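Local coordinates for hypothetical UPF0131 protein PH0828 (PDB 1V30) that is a putative gamma-glutamylcyclotransferase, probably an acyltransferase of the AIG2-like family, whose function has not been established directly, at residues W24-A29 with E60-D65; W36-Q41 with K54-V59; Y43-P48 with K101-R106. All coordinates share one frame; numbering follows the deposited sequence.

How the contacts relate
Contacts 1 and 2 share strand 56-64 and the sheet in which it runs beside strand 30-37, yet their centres lie about 21 Å apart on opposite sides of the chain's centre. Contact 1 is buried and wholly apolar across its segments, a loop laid on the end of the strand. Contact 2, partly buried, is a true strand pairing with backbone ladder bonds and a tryptophan between two lysines. Contact 3 lies at the surface and relies on a salt bridge, a lysine-to-carbonyl bond and a tyrosine-proline CH-pi contact. It shares strand 40-44 with contact 2, and the two touch where Arg-106 comes close to Gln-41 and Lys-54.

Contact 1 of 3, residues W24-A29 with E60-D65; sequences WYLKGA and EVYEVD
Leu-26 sets one methyl, CD1, squarely over a face of the Tyr-62 ring, 4.0 Å from the ring centroid and 12° off the ring normal, a CH-pi contact. Its other methyl serves a different neighbour: CD2 of Leu-26 rests 3.7 Å from CG1 of Val-64, so the fork of the leucine spans two residues, Tyr-62 and Val-64, that lie two apart on the strand. CG1 of Val-64 stands anti to its own carbonyl carbon (chi1 -56°), which turns that methyl to a place where it touches both the leucine and Ala-29. There it meets CB of Ala-29 at 3.5 Å, and the same Ala-29 CB lies 3.5 Å from the carbonyl O of Glu-63. Toward Tyr-62 the alanine methyl approaches obliquely, with Ala-29 CB 4.1 Å from Tyr-62 CD2. No hydrogen bond joins the segments. The turn that presents both apolar residues is a type I beta turn from Leu-26 to Ala-29, closed by the bond from Ala-29 N to Leu-26 O, 2.9 Å. Tyr-62 is steadied at its far end, where its OH donates to Glu-60 OE1 over 2.6 Å, reaching the anti side of a carboxylate that also takes the backbone N of Lys-18 on OE1 and a salt bridge from Arg-17 on OE2. The Leu-26 side chain lies beside that of Leu-16, which by similarity probably binds substrate. Around the contact, Ile-10 of strand 8-12 and Ile-72 of helix 66-72 also touch Leu-26, Phe-31 of strand 30-37 meets the ring of Tyr-62, and Phe-69 of the same helix packs on Val-64.

Contact 2 of 3, residues W36-Q41 with K54-V59; sequences WIEGYQ and KGKLKV
Ile-37 and Leu-57 exchange a pair of backbone hydrogen bonds, Ile-37 N to Leu-57 O and Leu-57 N to Ile-37 O, both 2.8 Å long. Beyond this pair the carbonyl O of Gly-55 takes two donors: Gly-39 N, 2.9 Å away and nearly in line with the C=O bond, and Tyr-40 N, which sits above the carbonyl plane at 3.3 Å. Gln-41 adds a side-chain bond from NE2 to Lys-54 O, 3.0 Å, with the acceptor in the plane of the amide; its OE1 is hydrogen-bonded to Tyr-43 OH. A water donates to both Tyr-40 O and Lys-56 O, bridging the two residues across the corner. The pairing is antiparallel, joining strands 30-37 and 56-64 of the three-stranded sheet, and both segments turn a corner, at Glu-38 and Gly-39 and at Lys-54 and Gly-55, as the first passes into strand 40-44 of another sheet. On the face that carries Trp-36, Lys-56 and Lys-58, the indole lies between the two lysines. CE of Lys-56 stands 3.8 Å from the centroid of the Trp-36 six-membered ring, with NZ over the same face in a cation-pi contact, while Lys-58 CB covers the opposite face and Lys-58 NZ pairs with Glu-34. CG of Lys-56 lies between its backbone N and carbonyl carbon (chi1 65°), which brings the chain across the indole. With an alanine in place of Trp-36, the Lys-56 chain would probably lose the ring it lies over and be freer to turn, and Lys-58 CB would lose its cover. The face of Ile-37 and Leu-57 is apolar: Ile-37 CG1 meets Val-59 CG1 at 3.8 Å, and Leu-57 CB packs on Tyr-40 CB, also at 3.8 Å. Leu-57 further touches Tyr-13, a substrate-binding residue by similarity.

Contact 3 of 3, residues Y43-P48 with K101-R106; sequences YFEYLP and KPRGKR
Tyr-43 turns one ring face to Pro-102, whose CG lies 3.8 Å from the ring centroid and only 10° off its normal, a CH-pi contact in which the two side chains run side by side. Tyr-43 also belongs to an antiparallel pairing of strand 40-44 with the short edge strand 105-106 of a three-stranded sheet, where it faces Arg-106 as a non-hydrogen-bonded pair. The Tyr-43 ring also has Gly-104 O at its edge, and Arg-106 CB packs against its CE2 at 3.7 Å. CG of Tyr-43 is anti to the carbonyl carbon, which lays the ring along Pro-102, while the hydroxyl reaches back to Gln-41 of the same strand.

Phe-44 carries the backbone link, its N donating to Lys-105 O over 3.1 Å. Its own carbonyl O receives Lys-105 NZ at 2.7 Å, in the carbonyl plane, because the lysine chain bends back on itself toward the neighbouring strand. The Phe-44 ring meets Phe-112 edge-to-face. Beside this pair the chain passes Gly-104, whose CA comes 3.3 Å from Phe-44 O; a CB there would clash with that oxygen and with Glu-45 N.

Glu-45 then leaves the strand, its side chain extended to meet Arg-103, which grips the carboxylate side-on with two nitrogens. The two flat groups are turned 49° against each other. NH2 of Arg-103 reaches OE1 of Glu-45 on its syn lone pair at 2.9 Å, whereas Arg-103 NE lies above the carboxylate plane, 2.8 Å from Glu-45 OE2, in an N-H...O bond of 178°.

Contact 1 of 3, residues W24-A29 with E60-D65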
loop_
_atom_site.group_PDB
_atom_site.type_symbol
_atom_site.label_atom_id
_atom_site.label_comp_id
_atom_site.label_asym_id
_atom_site.label_seq_id
_atom_site.Cartn_x
_atom_site.Cartn_y
_atom_site.Cartn_z
ATOM N N TRP A 24 -1.490 -2.652 12.398
ATOM C CA TRP A 24 -0.927 -2.635 13.743
ATOM C C TRP A 24 0.599 -2.562 13.741
ATOM O O TRP A 24 1.202 -2.142 14.725
ATOM C CB TRP A 24 -1.409 -3.842 14.563
ATOM C CG TRP A 24 -0.971 -5.189 14.068
ATOM C CD1 TRP A 24 -1.547 -5.930 13.075
ATOM C CD2 TRP A 24 0.123 -5.968 14.567
ATOM N NE1 TRP A 24 -0.883 -7.124 12.930
ATOM C CE2 TRP A 24 0.147 -7.174 13.832
ATOM C CE3 TRP A 24 1.085 -5.766 15.568
ATOM C CZ2 TRP A 24 1.097 -8.177 14.064
ATOM C CZ3 TRP A 24 2.030 -6.764 15.799
ATOM C CH2 TRP A 24 2.027 -7.954 15.048
ATOM N N TYR A 25 1.227 -2.958 12.636
ATOM C CA TYR A 25 2.685 -2.896 12.544
ATOM C C TYR A 25 3.183 -1.451 12.532
ATOM O O TYR A 25 4.347 -1.187 12.840
ATOM C CB TYR A 25 3.190 -3.594 11.273
ATOM C CG TYR A 25 3.467 -5.070 11.437
ATOM C CD1 TYR A 25 2.493 -6.020 11.139
ATOM C CD2 TYR A 25 4.703 -5.515 11.906
ATOM C CE1 TYR A 25 2.744 -7.382 11.304
ATOM C CE2 TYR A 25 4.963 -6.870 12.077
ATOM C CZ TYR A 25 3.981 -7.796 11.775
ATOM O OH TYR A 25 4.231 -9.136 11.949
ATOM N N LEU A 26 2.300 -0.521 12.181
ATOM C CA LEU A 26 2.656 0.894 12.099
ATOM C C LEU A 26 2.135 1.762 13.245
ATOM O O LEU A 26 2.183 2.987 13.166
ATOM C CB LEU A 26 2.141 1.473 10.780
ATOM C CG LEU A 26 2.676 0.859 9.488
ATOM C CD1 LEU A 26 1.973 1.496 8.298
ATOM C CD2 LEU A 26 4.177 1.066 9.402
ATOM N N LYS A 27 1.648 1.132 14.307
ATOM C CA LYS A 27 1.103 1.874 15.439
ATOM C C LYS A 27 2.033 2.906 16.071
ATOM O O LYS A 27 1.568 3.871 16.679
ATOM C CB LYS A 27 0.586 0.887 16.491
ATOM C CG LYS A 27 -0.874 0.493 16.266
ATOM C CD LYS A 27 -1.207 0.424 14.774
ATOM C CE LYS A 27 -2.700 0.298 14.519
ATOM N NZ LYS A 27 -3.250 -1.000 14.988
ATOM N N GLY A 28 3.340 2.716 15.920
ATOM C CA GLY A 28 4.284 3.663 16.485
ATOM C C GLY A 28 4.870 4.603 15.447
ATOM O O GLY A 28 5.561 5.565 15.785
ATOM N N ALA A 29 4.581 4.331 14.177
ATOM C CA ALA A 29 5.090 5.134 13.070
ATOM C C ALA A 29 4.455 6.520 12.972
ATOM O O ALA A 29 3.388 6.768 13.532
ATOM C CB ALA A 29 4.890 4.381 11.761
ATOM N N GLU A 60 -0.566 5.980 1.724
ATOM C CA GLU A 60 -0.429 6.667 2.997
ATOM C C GLU A 60 1.079 6.613 3.199
ATOM O O GLU A 60 1.683 5.543 3.079
ATOM C CB GLU A 60 -1.132 5.901 4.114
ATOM C CG GLU A 60 -2.633 6.098 4.140
ATOM C CD GLU A 60 -3.336 5.150 5.090
ATOM O OE1 GLU A 60 -2.706 4.673 6.055
ATOM O OE2 GLU A 60 -4.534 4.894 4.867
ATOM N N VAL A 61 1.694 7.755 3.483
ATOM C CA VAL A 61 3.138 7.800 3.670
ATOM C C VAL A 61 3.500 7.905 5.146
ATOM O O VAL A 61 2.966 8.752 5.871
ATOM C CB VAL A 61 3.754 8.985 2.899
ATOM C CG1 VAL A 61 5.275 8.937 2.996
ATOM C CG2 VAL A 61 3.316 8.938 1.445
ATOM N N TYR A 62 4.409 7.037 5.581
ATOM C CA TYR A 62 4.849 6.997 6.970
ATOM C C TYR A 62 6.358 7.022 7.113
ATOM O O TYR A 62 7.096 6.670 6.187
ATOM C CB TYR A 62 4.375 5.716 7.664
ATOM C CG TYR A 62 2.888 5.551 7.799
ATOM C CD1 TYR A 62 2.117 5.103 6.729
ATOM C CD2 TYR A 62 2.246 5.855 8.998
ATOM C CE1 TYR A 62 0.741 4.957 6.848
ATOM C CE2 TYR A 62 0.872 5.716 9.129
ATOM C CZ TYR A 62 0.126 5.267 8.053
ATOM O OH TYR A 62 -1.235 5.139 8.170
ATOM N N GLU A 63 6.805 7.437 8.292
ATOM C CA GLU A 63 8.218 7.431 8.637
ATOM C C GLU A 63 8.268 6.356 9.714
ATOM O O GLU A 63 7.548 6.443 10.711
ATOM C CB GLU A 63 8.668 8.765 9.243
ATOM C CG GLU A 63 8.682 9.949 8.295
ATOM C CD GLU A 63 9.424 11.140 8.881
ATOM O OE1 GLU A 63 9.334 12.247 8.310
ATOM O OE2 GLU A 63 10.104 10.967 9.914
ATOM N N VAL A 64 9.091 5.331 9.508
ATOM C CA VAL A 64 9.213 4.245 10.476
ATOM C C VAL A 64 10.681 4.049 10.832
ATOM O O VAL A 64 11.558 4.357 10.027
ATOM C CB VAL A 64 8.668 2.914 9.899
ATOM C CG1 VAL A 64 7.233 3.094 9.441
ATOM C CG2 VAL A 64 9.539 2.443 8.742
ATOM N N ASP A 65 10.958 3.553 12.036
ATOM C CA ASP A 65 12.347 3.325 12.412
ATOM C C ASP A 65 12.852 2.045 11.756
ATOM O O ASP A 65 12.071 1.271 11.197
ATOM C CB ASP A 65 12.524 3.260 13.938
ATOM C CG ASP A 65 11.630 2.235 14.597
ATOM O OD1 ASP A 65 11.528 1.101 14.086
ATOM O OD2 ASP A 65 11.041 2.559 15.651
#

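Contact 2 of 3, residues W36-Q41 with K54-V59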
loop_
_atom_site.group_PDB
_atom_site.type_symbol
_atom_site.label_atom_id
_atom_site.label_comp_id
_atom_site.label_asym_id
_atom_site.label_seq_id
_atom_site.Cartn_x
_atom_site.Cartn_y
_atom_site.Cartn_z
ATOM N N TRP A 36 -0.476 10.443 -4.036
ATOM C CA TRP A 36 -0.810 9.617 -5.185
ATOM C C TRP A 36 0.463 9.314 -5.962
ATOM O O TRP A 36 1.255 10.215 -6.252
ATOM C CB TRP A 36 -1.810 10.323 -6.105
ATOM C CG TRP A 36 -3.183 10.480 -5.526
ATOM C CD1 TRP A 36 -3.633 11.508 -4.755
ATOM C CD2 TRP A 36 -4.286 9.575 -5.677
ATOM N NE1 TRP A 36 -4.951 11.306 -4.417
ATOM C CE2 TRP A 36 -5.376 10.125 -4.970
ATOM C CE3 TRP A 36 -4.459 8.353 -6.342
ATOM C CZ2 TRP A 36 -6.627 9.495 -4.906
ATOM C CZ3 TRP A 36 -5.701 7.725 -6.280
ATOM C CH2 TRP A 36 -6.769 8.300 -5.566
ATOM N N ILE A 37 0.663 8.042 -6.284
ATOM C CA ILE A 37 1.837 7.623 -7.035
ATOM C C ILE A 37 1.422 7.373 -8.480
ATOM O O ILE A 37 0.541 6.557 -8.755
ATOM C CB ILE A 37 2.441 6.320 -6.456
ATOM C CG1 ILE A 37 2.612 6.447 -4.936
ATOM C CG2 ILE A 37 3.786 6.032 -7.117
ATOM C CD1 ILE A 37 3.508 7.590 -4.497
ATOM N N GLU A 38 2.049 8.089 -9.406
ATOM C CA GLU A 38 1.743 7.931 -10.820
ATOM C C GLU A 38 2.446 6.698 -11.373
ATOM O O GLU A 38 3.523 6.331 -10.908
ATOM C CB GLU A 38 2.194 9.175 -11.596
ATOM C CG GLU A 38 1.342 10.409 -11.345
ATOM C CD GLU A 38 -0.032 10.309 -11.986
ATOM O OE1 GLU A 38 -0.902 11.146 -11.669
ATOM O OE2 GLU A 38 -0.239 9.398 -12.816
ATOM N N GLY A 39 1.828 6.051 -12.356
ATOM C CA GLY A 39 2.434 4.882 -12.969
ATOM C C GLY A 39 2.142 3.544 -12.317
ATOM O O GLY A 39 2.869 2.575 -12.538
ATOM N N TYR A 40 1.084 3.479 -11.514
ATOM C CA TYR A 40 0.719 2.231 -10.855
ATOM C C TYR A 40 -0.772 1.937 -10.925
ATOM O O TYR A 40 -1.601 2.845 -10.917
ATOM C CB TYR A 40 1.144 2.241 -9.381
ATOM C CG TYR A 40 2.580 1.837 -9.145
ATOM C CD1 TYR A 40 3.605 2.783 -9.147
ATOM C CD2 TYR A 40 2.917 0.501 -8.944
ATOM C CE1 TYR A 40 4.936 2.401 -8.957
ATOM C CE2 TYR A 40 4.239 0.109 -8.755
ATOM C CZ TYR A 40 5.242 1.062 -8.763
ATOM O OH TYR A 40 6.546 0.665 -8.589
ATOM N N GLN A 41 -1.094 0.649 -10.994
ATOM C CA GLN A 41 -2.475 0.193 -11.020
ATOM C C GLN A 41 -2.679 -0.677 -9.789
ATOM O O GLN A 41 -1.731 -1.288 -9.289
ATOM C CB GLN A 41 -2.755 -0.620 -12.279
ATOM C CG GLN A 41 -2.487 0.130 -13.566
ATOM C CD GLN A 41 -2.930 -0.652 -14.775
ATOM O OE1 GLN A 41 -2.775 -1.873 -14.824
ATOM N NE2 GLN A 41 -3.474 0.044 -15.767
ATOM N N LYS A 54 -0.632 2.192 -16.454
ATOM C CA LYS A 54 -1.306 3.474 -16.603
ATOM C C LYS A 54 -2.280 3.730 -15.455
ATOM O O LYS A 54 -3.188 2.933 -15.222
ATOM C CB LYS A 54 -2.065 3.503 -17.932
ATOM C CG LYS A 54 -1.208 3.822 -19.148
ATOM C CD LYS A 54 -1.067 5.325 -19.334
ATOM C CE LYS A 54 -2.420 5.971 -19.619
ATOM N NZ LYS A 54 -2.330 7.456 -19.729
ATOM N N GLY A 55 -2.086 4.839 -14.746
ATOM C CA GLY A 55 -2.969 5.178 -13.642
ATOM C C GLY A 55 -2.262 5.728 -12.416
ATOM O O GLY A 55 -1.036 5.845 -12.398
ATOM N N LYS A 56 -3.034 6.086 -11.393
ATOM C CA LYS A 56 -2.449 6.600 -10.160
ATOM C C LYS A 56 -2.913 5.787 -8.961
ATOM O O LYS A 56 -4.048 5.314 -8.904
ATOM C CB LYS A 56 -2.765 8.089 -9.966
ATOM C CG LYS A 56 -4.222 8.441 -9.763
ATOM C CD LYS A 56 -4.366 9.935 -9.499
ATOM C CE LYS A 56 -5.796 10.301 -9.127
ATOM N NZ LYS A 56 -6.769 9.910 -10.182
ATOM N N LEU A 57 -2.016 5.650 -7.997
ATOM C CA LEU A 57 -2.260 4.855 -6.806
ATOM C C LEU A 57 -2.265 5.676 -5.521
ATOM O O LEU A 57 -1.334 6.440 -5.261
ATOM C CB LEU A 57 -1.174 3.780 -6.730
ATOM C CG LEU A 57 -1.120 2.866 -5.510
ATOM C CD1 LEU A 57 -2.162 1.760 -5.647
ATOM C CD2 LEU A 57 0.283 2.280 -5.398
ATOM N N LYS A 58 -3.308 5.517 -4.711
ATOM C CA LYS A 58 -3.382 6.242 -3.452
ATOM C C LYS A 58 -2.570 5.519 -2.385
ATOM O O LYS A 58 -2.708 4.305 -2.194
ATOM C CB LYS A 58 -4.834 6.370 -2.979
ATOM C CG LYS A 58 -5.006 7.284 -1.775
ATOM C CD LYS A 58 -6.418 7.193 -1.231
ATOM C CE LYS A 58 -6.713 8.278 -0.210
ATOM N NZ LYS A 58 -7.016 9.587 -0.853
ATOM N N VAL A 59 -1.721 6.270 -1.695
ATOM C CA VAL A 59 -0.899 5.715 -0.635
ATOM C C VAL A 59 -0.940 6.587 0.606
ATOM O O VAL A 59 -1.320 7.761 0.555
ATOM C CB VAL A 59 0.596 5.606 -1.049
ATOM C CG1 VAL A 59 0.759 4.623 -2.188
ATOM C CG2 VAL A 59 1.140 6.989 -1.429
HETATM O O HOH W 1 -4.356 3.141 -10.710
#

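Contact 3 of 3, residues Y43-P48 with K101-R106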
loop_
_atom_site.group_PDB
_atom_site.type_symbol
_atom_site.label_atom_id
_atom_site.label_comp_id
_atom_site.label_asym_id
_atom_site.label_seq_id
_atom_site.Cartn_x
_atom_site.Cartn_y
_atom_site.Cartn_z
ATOM N N TYR A 43 -4.931 -3.834 -8.029
ATOM C CA TYR A 43 -5.800 -4.988 -8.226
ATOM C C TYR A 43 -6.061 -5.626 -6.869
ATOM O O TYR A 43 -5.273 -5.460 -5.934
ATOM C CB TYR A 43 -5.143 -6.021 -9.148
ATOM C CG TYR A 43 -4.978 -5.554 -10.572
ATOM C CD1 TYR A 43 -3.958 -4.670 -10.921
ATOM C CD2 TYR A 43 -5.865 -5.964 -11.563
ATOM C CE1 TYR A 43 -3.829 -4.201 -12.222
ATOM C CE2 TYR A 43 -5.744 -5.502 -12.869
ATOM C CZ TYR A 43 -4.724 -4.619 -13.188
ATOM O OH TYR A 43 -4.607 -4.143 -14.474
ATOM N N PHE A 44 -7.153 -6.370 -6.758
ATOM C CA PHE A 44 -7.466 -7.012 -5.492
ATOM C C PHE A 44 -8.210 -8.327 -5.647
ATOM O O PHE A 44 -9.245 -8.385 -6.306
ATOM C CB PHE A 44 -8.286 -6.047 -4.613
ATOM C CG PHE A 44 -8.703 -6.623 -3.284
ATOM C CD1 PHE A 44 -10.055 -6.755 -2.968
ATOM C CD2 PHE A 44 -7.755 -7.014 -2.343
ATOM C CE1 PHE A 44 -10.454 -7.267 -1.732
ATOM C CE2 PHE A 44 -8.147 -7.528 -1.103
ATOM C CZ PHE A 44 -9.501 -7.654 -0.800
ATOM N N GLU A 45 -7.648 -9.386 -5.071
ATOM C CA GLU A 45 -8.300 -10.694 -5.067
ATOM C C GLU A 45 -8.488 -10.961 -3.572
ATOM O O GLU A 45 -9.509 -10.576 -3.003
ATOM C CB GLU A 45 -7.429 -11.782 -5.702
ATOM C CG GLU A 45 -8.194 -13.096 -5.853
ATOM C CD GLU A 45 -7.338 -14.247 -6.340
ATOM O OE1 GLU A 45 -7.855 -15.045 -7.146
ATOM O OE2 GLU A 45 -6.169 -14.367 -5.911
ATOM N N TYR A 46 -7.510 -11.604 -2.936
ATOM C CA TYR A 46 -7.564 -11.835 -1.491
ATOM C C TYR A 46 -6.572 -10.871 -0.846
ATOM O O TYR A 46 -6.608 -10.630 0.364
ATOM C CB TYR A 46 -7.178 -13.268 -1.134
ATOM C CG TYR A 46 -8.118 -14.306 -1.687
ATOM C CD1 TYR A 46 -7.671 -15.258 -2.606
ATOM C CD2 TYR A 46 -9.456 -14.339 -1.299
ATOM C CE1 TYR A 46 -8.536 -16.215 -3.126
ATOM C CE2 TYR A 46 -10.329 -15.289 -1.808
ATOM C CZ TYR A 46 -9.861 -16.227 -2.724
ATOM O OH TYR A 46 -10.727 -17.173 -3.220
ATOM N N LEU A 47 -5.680 -10.334 -1.675
ATOM C CA LEU A 47 -4.654 -9.383 -1.262
ATOM C C LEU A 47 -4.605 -8.268 -2.289
ATOM O O LEU A 47 -4.968 -8.467 -3.450
ATOM C CB LEU A 47 -3.270 -10.043 -1.237
ATOM C CG LEU A 47 -3.022 -11.193 -0.267
ATOM C CD1 LEU A 47 -1.679 -11.836 -0.585
ATOM C CD2 LEU A 47 -3.053 -10.684 1.160
ATOM N N PRO A 48 -4.149 -7.079 -1.877
ATOM C CA PRO A 48 -4.047 -5.935 -2.787
ATOM C C PRO A 48 -2.722 -5.999 -3.539
ATOM O O PRO A 48 -1.694 -6.363 -2.963
ATOM C CB PRO A 48 -4.123 -4.739 -1.844
ATOM C CG PRO A 48 -3.390 -5.237 -0.639
ATOM C CD PRO A 48 -3.860 -6.678 -0.485
ATOM N N LYS A 101 2.106 -11.324 -12.074
ATOM C CA LYS A 101 0.915 -10.826 -12.747
ATOM C C LYS A 101 -0.093 -10.523 -11.647
ATOM O O LYS A 101 -0.213 -11.285 -10.689
ATOM C CB LYS A 101 0.321 -11.895 -13.666
ATOM C CG LYS A 101 1.094 -12.192 -14.940
ATOM C CD LYS A 101 0.447 -13.370 -15.662
ATOM C CE LYS A 101 0.557 -13.255 -17.175
ATOM N NZ LYS A 101 1.965 -13.188 -17.651
ATOM N N PRO A 102 -0.825 -9.409 -11.760
ATOM C CA PRO A 102 -1.798 -9.116 -10.707
ATOM C C PRO A 102 -2.982 -10.075 -10.790
ATOM O O PRO A 102 -3.240 -10.663 -11.843
ATOM C CB PRO A 102 -2.198 -7.678 -11.008
ATOM C CG PRO A 102 -2.129 -7.633 -12.507
ATOM C CD PRO A 102 -0.825 -8.354 -12.790
ATOM N N ARG A 103 -3.691 -10.232 -9.678
ATOM C CA ARG A 103 -4.860 -11.103 -9.618
ATOM C C ARG A 103 -6.054 -10.313 -9.089
ATOM O O ARG A 103 -5.888 -9.338 -8.346
ATOM C CB ARG A 103 -4.600 -12.302 -8.695
ATOM C CG ARG A 103 -3.483 -13.230 -9.163
ATOM C CD ARG A 103 -3.274 -14.386 -8.192
ATOM N NE ARG A 103 -4.493 -15.169 -8.001
ATOM C CZ ARG A 103 -4.854 -16.216 -8.738
ATOM N NH1 ARG A 103 -4.087 -16.636 -9.737
ATOM N NH2 ARG A 103 -5.994 -16.842 -8.477
ATOM N N GLY A 104 -7.256 -10.729 -9.474
ATOM C CA GLY A 104 -8.449 -10.051 -9.002
ATOM C C GLY A 104 -8.889 -8.887 -9.863
ATOM O O GLY A 104 -8.233 -8.540 -10.841
ATOM N N LYS A 105 -10.001 -8.269 -9.488
ATOM C CA LYS A 105 -10.532 -7.146 -10.248
ATOM C C LYS A 105 -9.706 -5.885 -10.047
ATOM O O LYS A 105 -9.119 -5.670 -8.987
ATOM C CB LYS A 105 -11.981 -6.867 -9.840
ATOM C CG LYS A 105 -12.691 -8.057 -9.222
ATOM C CD LYS A 105 -12.556 -8.039 -7.707
ATOM C CE LYS A 105 -12.473 -9.442 -7.137
ATOM N NZ LYS A 105 -11.140 -10.035 -7.415
ATOM N N ARG A 106 -9.658 -5.049 -11.074
ATOM C CA ARG A 106 -8.922 -3.803 -10.975
ATOM C C ARG A 106 -9.720 -2.789 -10.170
ATOM O O ARG A 106 -10.935 -2.674 -10.329
ATOM C CB ARG A 106 -8.648 -3.217 -12.362
ATOM C CG ARG A 106 -8.192 -1.766 -12.302
ATOM C CD ARG A 106 -7.747 -1.237 -13.650
ATOM N NE ARG A 106 -7.219 0.118 -13.528
ATOM C CZ ARG A 106 -6.568 0.757 -14.494
ATOM N NH1 ARG A 106 -6.365 0.164 -15.661
ATOM N NH2 ARG A 106 -6.115 1.986 -14.288
#